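Local coordinates for LPG0439 HIT-related domain-containing protein (PDB 5L0L), which is of unknown function but, as a membrane protein whose soluble part carries a HIT-related domain, probably belongs to the histidine-triad superfamily of nucleotide-binding proteins, at residues L6-S11 with G119-P124; S65-P70 with P124-L129. All blocks are in the same frame, centred on the assembly; numbering follows the deposited sequence.

Interaction 1: residues L6-S11 with G119-P124; sequences LKHEYS and GSEEEP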
# COMPACT_ATOMS: atom_id res chain seq x y z
N LEU A 6 -15.74 16.14 -6.20
CA LEU A 6 -15.87 17.58 -5.97
C LEU A 6 -15.33 18.37 -7.16
O LEU A 6 -14.29 18.03 -7.73
CB LEU A 6 -15.12 18.00 -4.70
CG LEU A 6 -15.36 19.43 -4.20
CD1 LEU A 6 -16.74 19.57 -3.56
CD2 LEU A 6 -14.28 19.87 -3.24
N LYS A 7 -16.06 19.41 -7.54
CA LYS A 7 -15.57 20.40 -8.52
C LYS A 7 -15.24 21.65 -7.74
O LYS A 7 -16.12 22.22 -7.11
CB LYS A 7 -16.63 20.70 -9.59
CG LYS A 7 -16.59 19.80 -10.82
CD LYS A 7 -17.27 18.46 -10.55
CE LYS A 7 -16.91 17.39 -11.60
NZ LYS A 7 -17.41 16.05 -11.17
N HIS A 8 -13.97 22.04 -7.78
CA HIS A 8 -13.46 23.13 -6.94
C HIS A 8 -12.12 23.69 -7.45
O HIS A 8 -11.29 22.96 -7.99
CB HIS A 8 -13.31 22.66 -5.50
CG HIS A 8 -13.03 23.76 -4.53
ND1 HIS A 8 -11.75 24.08 -4.11
CD2 HIS A 8 -13.85 24.66 -3.94
CE1 HIS A 8 -11.81 25.10 -3.28
NE2 HIS A 8 -13.07 25.47 -3.16
N GLU A 9 -11.92 24.99 -7.23
CA GLU A 9 -10.74 25.74 -7.67
C GLU A 9 -9.87 26.01 -6.43
O GLU A 9 -10.31 26.69 -5.50
CB GLU A 9 -11.20 27.05 -8.33
CG GLU A 9 -10.21 28.20 -8.40
CD GLU A 9 -9.25 28.10 -9.57
OE1 GLU A 9 -8.58 27.04 -9.69
OE2 GLU A 9 -9.16 29.08 -10.35
N TYR A 10 -8.64 25.47 -6.41
CA TYR A 10 -7.71 25.66 -5.29
C TYR A 10 -6.69 26.75 -5.64
O TYR A 10 -6.23 26.82 -6.79
CB TYR A 10 -6.98 24.34 -4.95
CG TYR A 10 -7.93 23.18 -4.62
CD1 TYR A 10 -8.46 22.37 -5.65
CD2 TYR A 10 -8.31 22.90 -3.30
CE1 TYR A 10 -9.33 21.33 -5.35
CE2 TYR A 10 -9.19 21.85 -3.00
CZ TYR A 10 -9.69 21.08 -4.03
OH TYR A 10 -10.55 20.05 -3.75
N SER A 11 -6.33 27.61 -4.68
CA SER A 11 -5.30 28.65 -4.91
C SER A 11 -3.96 28.05 -5.31
O SER A 11 -3.63 26.94 -4.87
CB SER A 11 -5.08 29.49 -3.65
OG SER A 11 -6.24 30.22 -3.32
N GLY A 119 -12.86 14.43 -2.67
CA GLY A 119 -12.37 15.79 -2.65
C GLY A 119 -13.09 16.61 -1.61
O GLY A 119 -14.26 16.36 -1.33
N SER A 120 -12.38 17.56 -1.03
CA SER A 120 -12.96 18.54 -0.10
C SER A 120 -12.38 19.92 -0.40
O SER A 120 -11.37 20.04 -1.08
CB SER A 120 -12.68 18.18 1.37
OG SER A 120 -11.31 18.36 1.71
N GLU A 121 -13.04 20.93 0.16
CA GLU A 121 -12.64 22.33 0.02
C GLU A 121 -11.24 22.54 0.60
O GLU A 121 -10.42 23.26 0.01
CB GLU A 121 -13.63 23.27 0.75
CG GLU A 121 -15.12 23.10 0.44
CD GLU A 121 -15.60 23.95 -0.73
OE1 GLU A 121 -15.82 25.17 -0.56
OE2 GLU A 121 -15.80 23.37 -1.83
N GLU A 122 -10.95 21.89 1.73
CA GLU A 122 -9.66 22.01 2.44
C GLU A 122 -8.54 21.18 1.81
O GLU A 122 -7.37 21.53 1.93
CB GLU A 122 -9.77 21.58 3.91
CG GLU A 122 -10.92 22.22 4.69
CD GLU A 122 -12.11 21.28 4.85
OE1 GLU A 122 -12.22 20.67 5.94
OE2 GLU A 122 -12.92 21.14 3.89
N GLU A 123 -8.90 20.07 1.17
CA GLU A 123 -7.91 19.14 0.67
C GLU A 123 -8.39 18.47 -0.63
O GLU A 123 -9.38 17.73 -0.62
CB GLU A 123 -7.65 18.10 1.78
CG GLU A 123 -6.64 17.02 1.45
CD GLU A 123 -6.24 16.18 2.66
OE1 GLU A 123 -6.48 16.60 3.82
OE2 GLU A 123 -5.67 15.09 2.44
N PRO A 124 -7.69 18.71 -1.75
CA PRO A 124 -8.08 17.97 -2.95
C PRO A 124 -7.76 16.48 -2.77
O PRO A 124 -6.86 16.14 -1.99
CB PRO A 124 -7.20 18.56 -4.05
CG PRO A 124 -6.03 19.15 -3.34
CD PRO A 124 -6.55 19.62 -2.00
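Gly119, the first residue after strand 115-118, meets Leu6, the first after strand 3-5, so two loops on the flank of the HIT-related domain stay close where they leave these parallel strands, Leu6 still bonded to Ile118. Their CA atoms are only 5.1 Å apart, an approach suited to glycine, whose phi of 108° is also easily reached by this residue. Within the same loop an ST motif forms at Ser120: its OG accepts from Glu123 N at 3.0 Å, a short hydroxyl side chain being able to fold back on its own backbone. Leu6 CD2 packs at 3.4 Å from Ser120 C, an apolar methyl over a peptide, while Ser120 O accepts a hydrogen bond from Tyr10 OH at 2.8 Å, the hydroxyl lying 39° out of the carbonyl plane. On the exposed side, the bent chain of Glu121 brings OE2 to 3.1 Å from His8 CD2, the carboxylate and ring planes turned 65° apart; Glu121 CA lies over a face of that imidazole. Pro124, last of the segment, lies against the phenol ring of Tyr10, which is sandwiched: His8 ND1 sits over the centre of one face, and Pro124 CB makes a CH-pi contact with the opposite face, 3.9 Å from the centroid.

Interaction 2: residues S65-P70 with P124-L129; sequences SAFNRP and PSMLHL. With SO4 (sulfate ion), chain C.
Ser125 O receives Asn68 N at 2.9 Å and, more weakly, a water that also binds Arg69 N; Phe67 CA makes a CA-H...O contact with it. Asn68 grips Ser125 a second time, for OD1 accepts from Ser125 N at 2.8 Å. Asparagine fits here because it tolerates the left-handed backbone (phi 53°, psi 54°) and offers an amide that can copy a peptide: with CG beside its own N, chi1 -57°, OD1 reaches across, while ND2 hydrogen-bonds Tyr10 OH. A second water joins Ala66 O to Leu127 N, at 2.9 Å from the latter. Beside these polar links is an apolar patch. Phe67 runs alongside Pro124 and Met126, present as selenomethionine; one ring face takes Pro124 CB, 3.8 Å from the centroid, and CE1 touches Met126 CG at 3.6 Å, with the selenium farther off and oblique. Met126 O then accepts from His128 ND1 at 2.8 Å, in the ring plane, which fixes the imidazole's rotation and directs NE2 to the sulfate. NE2 donates to sulfate O1 at 2.9 Å. His130 and the backbone N atoms of Gly103 and Asn105 also hold this sulfate, probably from the crystallisation liquor, an arrangement consistent with the phosphate pocket of histidine-triad folds.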
# COMPACT_ATOMS: atom_id res chain seq x y z
N SER A 65 -5.24 19.58 -12.74
CA SER A 65 -5.94 18.64 -13.60
C SER A 65 -5.87 17.21 -13.04
O SER A 65 -6.64 16.37 -13.46
CB SER A 65 -5.40 18.65 -15.02
OG SER A 65 -4.08 18.13 -15.06
N ALA A 66 -4.92 16.95 -12.14
CA ALA A 66 -4.80 15.63 -11.47
C ALA A 66 -5.48 15.55 -10.10
O ALA A 66 -5.21 14.58 -9.34
CB ALA A 66 -3.34 15.25 -11.36
N PHE A 67 -6.35 16.52 -9.77
CA PHE A 67 -7.16 16.49 -8.56
C PHE A 67 -8.55 15.98 -8.85
O PHE A 67 -9.09 16.18 -9.96
CB PHE A 67 -7.34 17.87 -7.92
CG PHE A 67 -6.08 18.53 -7.45
CD1 PHE A 67 -4.92 17.82 -7.12
CD2 PHE A 67 -6.07 19.93 -7.27
CE1 PHE A 67 -3.78 18.48 -6.67
CE2 PHE A 67 -4.93 20.59 -6.82
CZ PHE A 67 -3.79 19.86 -6.50
N ASN A 68 -9.16 15.33 -7.86
CA ASN A 68 -10.60 15.05 -7.88
C ASN A 68 -11.11 14.37 -9.15
O ASN A 68 -12.05 14.84 -9.80
CB ASN A 68 -11.37 16.37 -7.60
CG ASN A 68 -10.97 17.02 -6.28
OD1 ASN A 68 -10.44 16.37 -5.37
ND2 ASN A 68 -11.21 18.30 -6.15
N ARG A 69 -10.49 13.25 -9.49
CA ARG A 69 -10.91 12.52 -10.66
C ARG A 69 -10.46 11.07 -10.54
O ARG A 69 -9.54 10.77 -9.74
CB ARG A 69 -10.34 13.16 -11.93
CG ARG A 69 -8.82 13.19 -12.05
CD ARG A 69 -8.43 13.41 -13.52
NE ARG A 69 -6.99 13.57 -13.75
CZ ARG A 69 -6.12 12.57 -13.91
NH1 ARG A 69 -6.51 11.28 -13.81
NH2 ARG A 69 -4.84 12.85 -14.19
N PRO A 70 -11.05 10.19 -11.36
CA PRO A 70 -10.48 8.87 -11.47
C PRO A 70 -9.05 8.91 -12.01
O PRO A 70 -8.71 9.77 -12.86
CB PRO A 70 -11.39 8.16 -12.51
CG PRO A 70 -12.69 8.91 -12.46
CD PRO A 70 -12.27 10.34 -12.21
N PRO A 124 -7.69 18.71 -1.75
CA PRO A 124 -8.08 17.97 -2.95
C PRO A 124 -7.76 16.48 -2.77
O PRO A 124 -6.86 16.14 -1.99
CB PRO A 124 -7.20 18.56 -4.05
CG PRO A 124 -6.03 19.15 -3.34
CD PRO A 124 -6.55 19.62 -2.00
N SER A 125 -8.51 15.63 -3.46
CA SER A 125 -8.13 14.25 -3.61
C SER A 125 -7.02 14.17 -4.65
O SER A 125 -7.18 14.65 -5.79
CB SER A 125 -9.34 13.39 -4.00
OG SER A 125 -8.95 12.07 -4.35
N MSE A 126 -5.88 13.61 -4.24
CA MSE A 126 -4.71 13.42 -5.09
C MSE A 126 -4.36 11.96 -5.08
O MSE A 126 -4.63 11.26 -4.08
CB MSE A 126 -3.52 14.17 -4.51
CG MSE A 126 -3.74 15.66 -4.42
SE MSE A 126 -2.17 16.38 -3.42
CE MSE A 126 -3.11 16.55 -1.73
N LEU A 127 -3.78 11.46 -6.15
CA LEU A 127 -3.28 10.07 -6.15
C LEU A 127 -1.98 10.06 -5.34
O LEU A 127 -1.02 10.70 -5.70
CB LEU A 127 -3.03 9.57 -7.55
CG LEU A 127 -2.43 8.16 -7.71
CD1 LEU A 127 -3.36 7.10 -7.16
CD2 LEU A 127 -2.10 7.92 -9.18
N HIS A 128 -1.99 9.38 -4.20
CA HIS A 128 -0.83 9.43 -3.29
C HIS A 128 -0.87 8.29 -2.33
O HIS A 128 -1.94 7.74 -2.07
CB HIS A 128 -0.75 10.78 -2.54
CG HIS A 128 -1.77 10.95 -1.45
ND1 HIS A 128 -3.12 11.05 -1.69
CD2 HIS A 128 -1.62 10.97 -0.10
CE1 HIS A 128 -3.76 11.20 -0.54
NE2 HIS A 128 -2.87 11.14 0.44
N LEU A 129 0.29 7.93 -1.78
CA LEU A 129 0.35 6.93 -0.75
C LEU A 129 1.40 7.30 0.29
O LEU A 129 2.23 8.18 0.06
CB LEU A 129 0.56 5.53 -1.30
CG LEU A 129 1.83 5.14 -2.05
CD1 LEU A 129 3.02 4.92 -1.13
CD2 LEU A 129 1.56 3.87 -2.86
S SO4 C . -4.79 10.34 3.57
O1 SO4 C . -3.94 11.47 3.08
O2 SO4 C . -6.14 10.87 3.40
O3 SO4 C . -4.35 9.28 2.67
O4 SO4 C . -4.29 10.34 4.95
O HOH W 1 -2.91 13.46 -8.05
O HOH W 2 -8.99 12.13 -7.11

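In the fold
Interactions 1 and 2 meet at Pro124, the last residue of one second segment and the first of the other, whose CB touches a face of both the Tyr10 and Phe67 rings, in the corner they form; those two aromatic rings also touch edge to face. The bond between Asn68 and the Tyr10 hydroxyl links the two contacts as well. Interaction 1 is the more peripheral, about 19 Å from the chain's centre to its own, joining the loops that follow strands 3-5 and 115-118; its outer edge is charged and exposed. Interaction 2, its centre at about 13 Å, is buried and ties the loop before helix 73-92 to the entry of strand 128-134, relying more on backbone hydrogen bonds and bridging waters.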